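Local coordinates for protein Non-ribosomal peptide synthetase (Streptomyces halstedii, PDB 3WV4) that is a non-ribosomal peptide synthetase whose N-terminal part belongs to the AMP-binding enzyme family of the ANL superfamily, at residues A[351-365]-A[429-441]. Sequence-based numbering, arbitrary orientation.
Sequences MPPHLEHERPDSVGL and GHLDEDGFLYFGG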
loop_
_atom_site.group_PDB
_atom_site.type_symbol
_atom_site.label_atom_id
_atom_site.label_comp_id
_atom_site.label_asym_id
_atom_site.label_seq_id
_atom_site.Cartn_x
_atom_site.Cartn_y
_atom_site.Cartn_z
ATOM N N MET A 351 -12.754 0.866 11.807
ATOM C CA MET A 351 -13.847 0.374 12.567
ATOM C C MET A 351 -13.630 -1.102 12.702
ATOM O O MET A 351 -13.546 -1.834 11.715
ATOM C CB MET A 351 -15.171 0.563 11.868
ATOM C CG MET A 351 -16.361 0.242 12.761
ATOM S SD MET A 351 -16.417 1.288 14.290
ATOM C CE MET A 351 -17.461 2.606 13.841
ATOM N N PRO A 352 -13.596 -1.574 13.939
ATOM C CA PRO A 352 -13.377 -3.008 14.066
ATOM C C PRO A 352 -14.483 -3.835 13.403
ATOM O O PRO A 352 -15.646 -3.520 13.605
ATOM C CB PRO A 352 -13.390 -3.223 15.590
ATOM C CG PRO A 352 -12.874 -1.961 16.158
ATOM C CD PRO A 352 -13.371 -0.854 15.217
ATOM N N PRO A 353 -14.116 -4.935 12.694
ATOM C CA PRO A 353 -15.069 -5.775 11.963
ATOM C C PRO A 353 -16.261 -6.187 12.758
ATOM O O PRO A 353 -17.408 -6.131 12.235
ATOM C CB PRO A 353 -14.230 -6.982 11.561
ATOM C CG PRO A 353 -12.940 -6.388 11.264
ATOM C CD PRO A 353 -12.739 -5.261 12.300
ATOM N N HIS A 354 -16.029 -6.627 13.999
ATOM C CA HIS A 354 -17.119 -7.043 14.854
ATOM C C HIS A 354 -18.099 -5.879 15.112
ATOM O O HIS A 354 -19.228 -6.146 15.539
ATOM C CB HIS A 354 -16.621 -7.779 16.170
ATOM C CG HIS A 354 -16.121 -6.865 17.259
ATOM N ND1 HIS A 354 -14.887 -6.264 17.221
ATOM C CD2 HIS A 354 -16.693 -6.461 18.418
ATOM C CE1 HIS A 354 -14.726 -5.483 18.269
ATOM N NE2 HIS A 354 -15.804 -5.600 19.031
ATOM N N LEU A 355 -17.691 -4.619 14.890
ATOM C CA LEU A 355 -18.598 -3.459 15.153
ATOM C C LEU A 355 -19.158 -2.831 13.875
ATOM O O LEU A 355 -19.601 -1.658 13.911
ATOM C CB LEU A 355 -17.886 -2.370 15.996
ATOM C CG LEU A 355 -17.240 -2.803 17.341
ATOM C CD1 LEU A 355 -16.504 -1.649 18.007
ATOM C CD2 LEU A 355 -18.273 -3.364 18.291
ATOM N N GLU A 356 -19.140 -3.587 12.771
ATOM C CA GLU A 356 -19.489 -3.090 11.441
ATOM C C GLU A 356 -20.913 -2.494 11.361
ATOM O O GLU A 356 -21.106 -1.550 10.577
ATOM C CB GLU A 356 -19.319 -4.176 10.353
ATOM C CG GLU A 356 -20.268 -5.342 10.525
ATOM C CD GLU A 356 -20.348 -6.247 9.306
ATOM O OE1 GLU A 356 -20.412 -5.814 8.114
ATOM O OE2 GLU A 356 -20.432 -7.445 9.556
ATOM N N HIS A 357 -21.850 -2.985 12.188
ATOM C CA HIS A 357 -23.226 -2.517 12.277
ATOM C C HIS A 357 -23.452 -1.295 13.197
ATOM O O HIS A 357 -24.554 -0.819 13.348
ATOM C CB HIS A 357 -24.149 -3.624 12.806
ATOM C CG HIS A 357 -24.173 -4.808 11.933
ATOM N ND1 HIS A 357 -24.635 -4.746 10.645
ATOM C CD2 HIS A 357 -23.749 -6.086 12.126
ATOM C CE1 HIS A 357 -24.491 -5.935 10.079
ATOM N NE2 HIS A 357 -23.955 -6.759 10.948
ATOM N N GLU A 358 -22.410 -0.778 13.786
ATOM C CA GLU A 358 -22.591 0.158 14.896
ATOM C C GLU A 358 -21.986 1.472 14.583
ATOM O O GLU A 358 -21.066 1.525 13.810
ATOM C CB GLU A 358 -21.974 -0.416 16.154
ATOM C CG GLU A 358 -22.920 -1.424 16.739
ATOM C CD GLU A 358 -22.392 -2.019 17.966
ATOM O OE1 GLU A 358 -21.867 -1.255 18.809
ATOM O OE2 GLU A 358 -22.520 -3.239 18.071
ATOM N N ARG A 359 -22.555 2.521 15.167
ATOM C CA ARG A 359 -22.096 3.885 14.993
ATOM C C ARG A 359 -21.917 4.189 13.518
ATOM O O ARG A 359 -20.817 4.496 13.062
ATOM C CB ARG A 359 -20.811 4.069 15.771
ATOM C CG ARG A 359 -20.973 3.780 17.244
ATOM C CD ARG A 359 -19.613 3.693 17.854
ATOM N NE ARG A 359 -19.675 3.764 19.294
ATOM C CZ ARG A 359 -19.772 2.710 20.084
ATOM N NH1 ARG A 359 -19.820 1.469 19.565
ATOM N NH2 ARG A 359 -19.815 2.894 21.407
ATOM N N PRO A 360 -22.995 4.069 12.739
ATOM C CA PRO A 360 -22.936 4.373 11.285
ATOM C C PRO A 360 -22.116 5.592 10.845
ATOM O O PRO A 360 -21.511 5.544 9.811
ATOM C CB PRO A 360 -24.408 4.542 10.876
ATOM C CG PRO A 360 -25.183 4.701 12.164
ATOM C CD PRO A 360 -24.377 3.921 13.207
ATOM N N ASP A 361 -22.055 6.651 11.610
ATOM C CA ASP A 361 -21.314 7.858 11.155
ATOM C C ASP A 361 -19.835 7.896 11.436
ATOM O O ASP A 361 -19.165 8.914 11.114
ATOM C CB ASP A 361 -21.926 9.112 11.807
ATOM C CG ASP A 361 -23.275 9.443 11.240
ATOM O OD1 ASP A 361 -23.501 9.145 10.034
ATOM O OD2 ASP A 361 -24.100 10.005 11.998
ATOM N N SER A 362 -19.348 6.867 12.147
ATOM C CA SER A 362 -17.965 6.832 12.554
ATOM C C SER A 362 -17.119 6.199 11.470
ATOM O O SER A 362 -17.566 5.323 10.750
ATOM C CB SER A 362 -17.815 6.044 13.918
ATOM O OG SER A 362 -16.448 5.922 14.272
ATOM N N VAL A 363 -15.860 6.602 11.428
ATOM C CA VAL A 363 -14.822 5.934 10.655
ATOM C C VAL A 363 -13.863 5.101 11.557
ATOM O O VAL A 363 -12.698 4.830 11.212
ATOM C CB VAL A 363 -13.990 6.939 9.822
ATOM C CG1 VAL A 363 -14.834 7.477 8.679
ATOM C CG2 VAL A 363 -13.410 8.059 10.676
ATOM N N GLY A 364 -14.339 4.769 12.735
ATOM C CA GLY A 364 -13.645 3.798 13.598
ATOM C C GLY A 364 -12.732 4.357 14.643
ATOM O O GLY A 364 -12.796 5.564 15.020
ATOM N N LEU A 365 -11.863 3.475 15.134
ATOM C CA LEU A 365 -10.979 3.784 16.268
ATOM C C LEU A 365 -9.604 3.981 15.713
ATOM O O LEU A 365 -9.309 3.447 14.680
ATOM C CB LEU A 365 -10.980 2.612 17.222
ATOM C CG LEU A 365 -12.285 2.371 17.950
ATOM C CD1 LEU A 365 -12.317 0.988 18.567
ATOM C CD2 LEU A 365 -12.449 3.436 19.027
ATOM N N GLY A 429 -13.260 17.069 12.657
ATOM C CA GLY A 429 -14.216 16.104 13.205
ATOM C C GLY A 429 -14.114 16.022 14.718
ATOM O O GLY A 429 -13.533 16.910 15.372
ATOM N N HIS A 430 -14.684 14.965 15.277
ATOM C CA HIS A 430 -14.755 14.855 16.717
ATOM C C HIS A 430 -14.663 13.393 17.154
ATOM O O HIS A 430 -14.951 12.494 16.375
ATOM C CB HIS A 430 -16.060 15.530 17.227
ATOM C CG HIS A 430 -17.314 14.810 16.840
ATOM N ND1 HIS A 430 -18.000 15.078 15.680
ATOM C CD2 HIS A 430 -18.024 13.851 17.478
ATOM C CE1 HIS A 430 -19.079 14.308 15.616
ATOM N NE2 HIS A 430 -19.099 13.536 16.683
ATOM N N LEU A 431 -14.342 13.190 18.431
ATOM C CA LEU A 431 -14.317 11.852 19.063
ATOM C C LEU A 431 -15.409 11.765 20.090
ATOM O O LEU A 431 -15.770 12.771 20.694
ATOM C CB LEU A 431 -13.021 11.643 19.789
ATOM C CG LEU A 431 -11.789 11.597 18.953
ATOM C CD1 LEU A 431 -10.608 11.597 19.898
ATOM C CD2 LEU A 431 -11.759 10.378 18.068
ATOM N N ASP A 432 -15.994 10.597 20.265
ATOM C CA ASP A 432 -16.934 10.413 21.390
ATOM C C ASP A 432 -16.131 9.969 22.580
ATOM O O ASP A 432 -14.884 9.858 22.527
ATOM C CB ASP A 432 -18.135 9.524 21.057
ATOM C CG ASP A 432 -17.746 8.101 20.582
ATOM O OD1 ASP A 432 -16.682 7.593 20.986
ATOM O OD2 ASP A 432 -18.553 7.501 19.844
ATOM N N GLU A 433 -16.821 9.694 23.672
ATOM C CA GLU A 433 -16.164 9.318 24.927
ATOM C C GLU A 433 -15.334 8.041 24.689
ATOM O O GLU A 433 -14.174 7.865 25.162
ATOM C CB GLU A 433 -17.236 9.088 26.014
ATOM C CG GLU A 433 -18.292 10.216 26.163
ATOM C CD GLU A 433 -19.085 10.521 24.870
ATOM O OE1 GLU A 433 -19.659 9.574 24.254
ATOM O OE2 GLU A 433 -19.124 11.715 24.456
ATOM N N ASP A 434 -15.923 7.177 23.882
ATOM C CA ASP A 434 -15.349 5.879 23.615
ATOM C C ASP A 434 -14.048 5.979 22.780
ATOM O O ASP A 434 -13.219 5.063 22.765
ATOM C CB ASP A 434 -16.456 4.983 23.035
ATOM C CG ASP A 434 -17.375 4.420 24.137
ATOM O OD1 ASP A 434 -16.844 4.000 25.205
ATOM O OD2 ASP A 434 -18.617 4.352 23.979
ATOM N N GLY A 435 -13.840 7.118 22.106
ATOM C CA GLY A 435 -12.624 7.307 21.281
ATOM C C GLY A 435 -12.865 7.013 19.806
ATOM O O GLY A 435 -11.921 6.959 19.025
ATOM N N PHE A 436 -14.128 6.852 19.421
ATOM C CA PHE A 436 -14.453 6.682 18.021
ATOM C C PHE A 436 -14.365 8.004 17.260
ATOM O O PHE A 436 -14.696 9.090 17.783
ATOM C CB PHE A 436 -15.853 6.155 17.887
ATOM C CG PHE A 436 -15.981 4.693 18.229
ATOM C CD1 PHE A 436 -15.855 3.732 17.249
ATOM C CD2 PHE A 436 -16.304 4.311 19.513
ATOM C CE1 PHE A 436 -15.968 2.389 17.564
ATOM C CE2 PHE A 436 -16.404 2.968 19.838
ATOM C CZ PHE A 436 -16.252 1.995 18.843
ATOM N N LEU A 437 -13.976 7.911 16.010
ATOM C CA LEU A 437 -13.802 9.118 15.198
ATOM C C LEU A 437 -14.986 9.377 14.302
ATOM O O LEU A 437 -15.598 8.454 13.765
ATOM C CB LEU A 437 -12.521 9.019 14.389
ATOM C CG LEU A 437 -12.180 10.177 13.422
ATOM C CD1 LEU A 437 -11.996 11.514 14.121
ATOM C CD2 LEU A 437 -10.937 9.783 12.660
ATOM N N TYR A 438 -15.324 10.665 14.197
ATOM C CA TYR A 438 -16.414 11.147 13.347
ATOM C C TYR A 438 -15.958 12.378 12.574
ATOM O O TYR A 438 -15.138 13.180 13.062
ATOM C CB TYR A 438 -17.604 11.557 14.210
ATOM C CG TYR A 438 -18.191 10.438 15.026
ATOM C CD1 TYR A 438 -19.265 9.694 14.555
ATOM C CD2 TYR A 438 -17.672 10.127 16.291
ATOM C CE1 TYR A 438 -19.805 8.681 15.291
ATOM C CE2 TYR A 438 -18.204 9.096 17.030
ATOM C CZ TYR A 438 -19.254 8.375 16.499
ATOM O OH TYR A 438 -19.782 7.411 17.240
ATOM N N PHE A 439 -16.524 12.566 11.398
ATOM C CA PHE A 439 -16.361 13.834 10.657
ATOM C C PHE A 439 -17.280 14.977 11.074
ATOM O O PHE A 439 -18.369 14.745 11.606
ATOM C CB PHE A 439 -16.487 13.566 9.157
ATOM C CG PHE A 439 -15.357 12.765 8.628
ATOM C CD1 PHE A 439 -14.070 13.051 9.028
ATOM C CD2 PHE A 439 -15.574 11.752 7.716
ATOM C CE1 PHE A 439 -13.009 12.323 8.530
ATOM C CE2 PHE A 439 -14.518 11.025 7.209
ATOM C CZ PHE A 439 -13.235 11.304 7.627
ATOM N N GLY A 440 -16.814 16.213 10.819
ATOM C CA GLY A 440 -17.455 17.449 11.343
ATOM C C GLY A 440 -17.845 17.385 12.823
ATOM O O GLY A 440 -17.221 16.642 13.605
ATOM N N GLY A 441 -18.852 18.187 13.209
ATOM C CA GLY A 441 -19.580 18.043 14.485
ATOM C C GLY A 441 -20.873 17.254 14.345
ATOM O O GLY A 441 -21.594 17.050 15.332
#
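A beta hairpin of strands 427-431 and 437-439 lies with its second strand antiparallel beside strand 362-366, in a mixed sheet of this ANL-family fold, and the ring of Phe-436, just after the hairpin's turn, packs against the loop before that strand and against Leu-365 in it. Arg-359 lays its guanidinium flat on one face of Phe-436, centres 4.0 Å apart and planes 9° apart, while its CD stands over the ring centre. On the opposite face Leu-365 places CD2 3.7 Å from the ring centroid, a CH-pi contact. The ring is thus sandwiched; at its edge Met-351 SD makes a Met-aromatic contact, 3.5 Å from Phe-436 CE1, and Leu-355 CD1 meets CZ. Arg-359, extended from CG to NE, reaches across the ring to a salt bridge in which its NH2 gives Asp-434 OD2 a weak, bent hydrogen bond of 3.2 Å, the guanidinium and carboxylate planes nearly perpendicular. Glu-358 and, at longer range, Asp-432 complete the charge network. Asp-432 also accepts from Phe-436 N on OD1 and from Tyr-438 OH on OD2, tying the turn to the strand that follows. Between the strands, Val-363 CG2 packs on Leu-437 CD2, and strand 388-393 adds Ile-390 to Leu-437. Ser-362 puts CB over one face of the Tyr-438 ring. With OG anti to the backbone N (chi1 176°), Ser-362 donates to Leu-437 O at 2.7 Å and accepts from Gly-364 N in an ST turn. Leu-437 N gives its hydrogen to Gly-364 O (2.8 Å), and Leu-437 O is gripped twice, by Ser-362 OG and by Val-363 N at 3.0 Å, from opposite faces of the carbonyl plane.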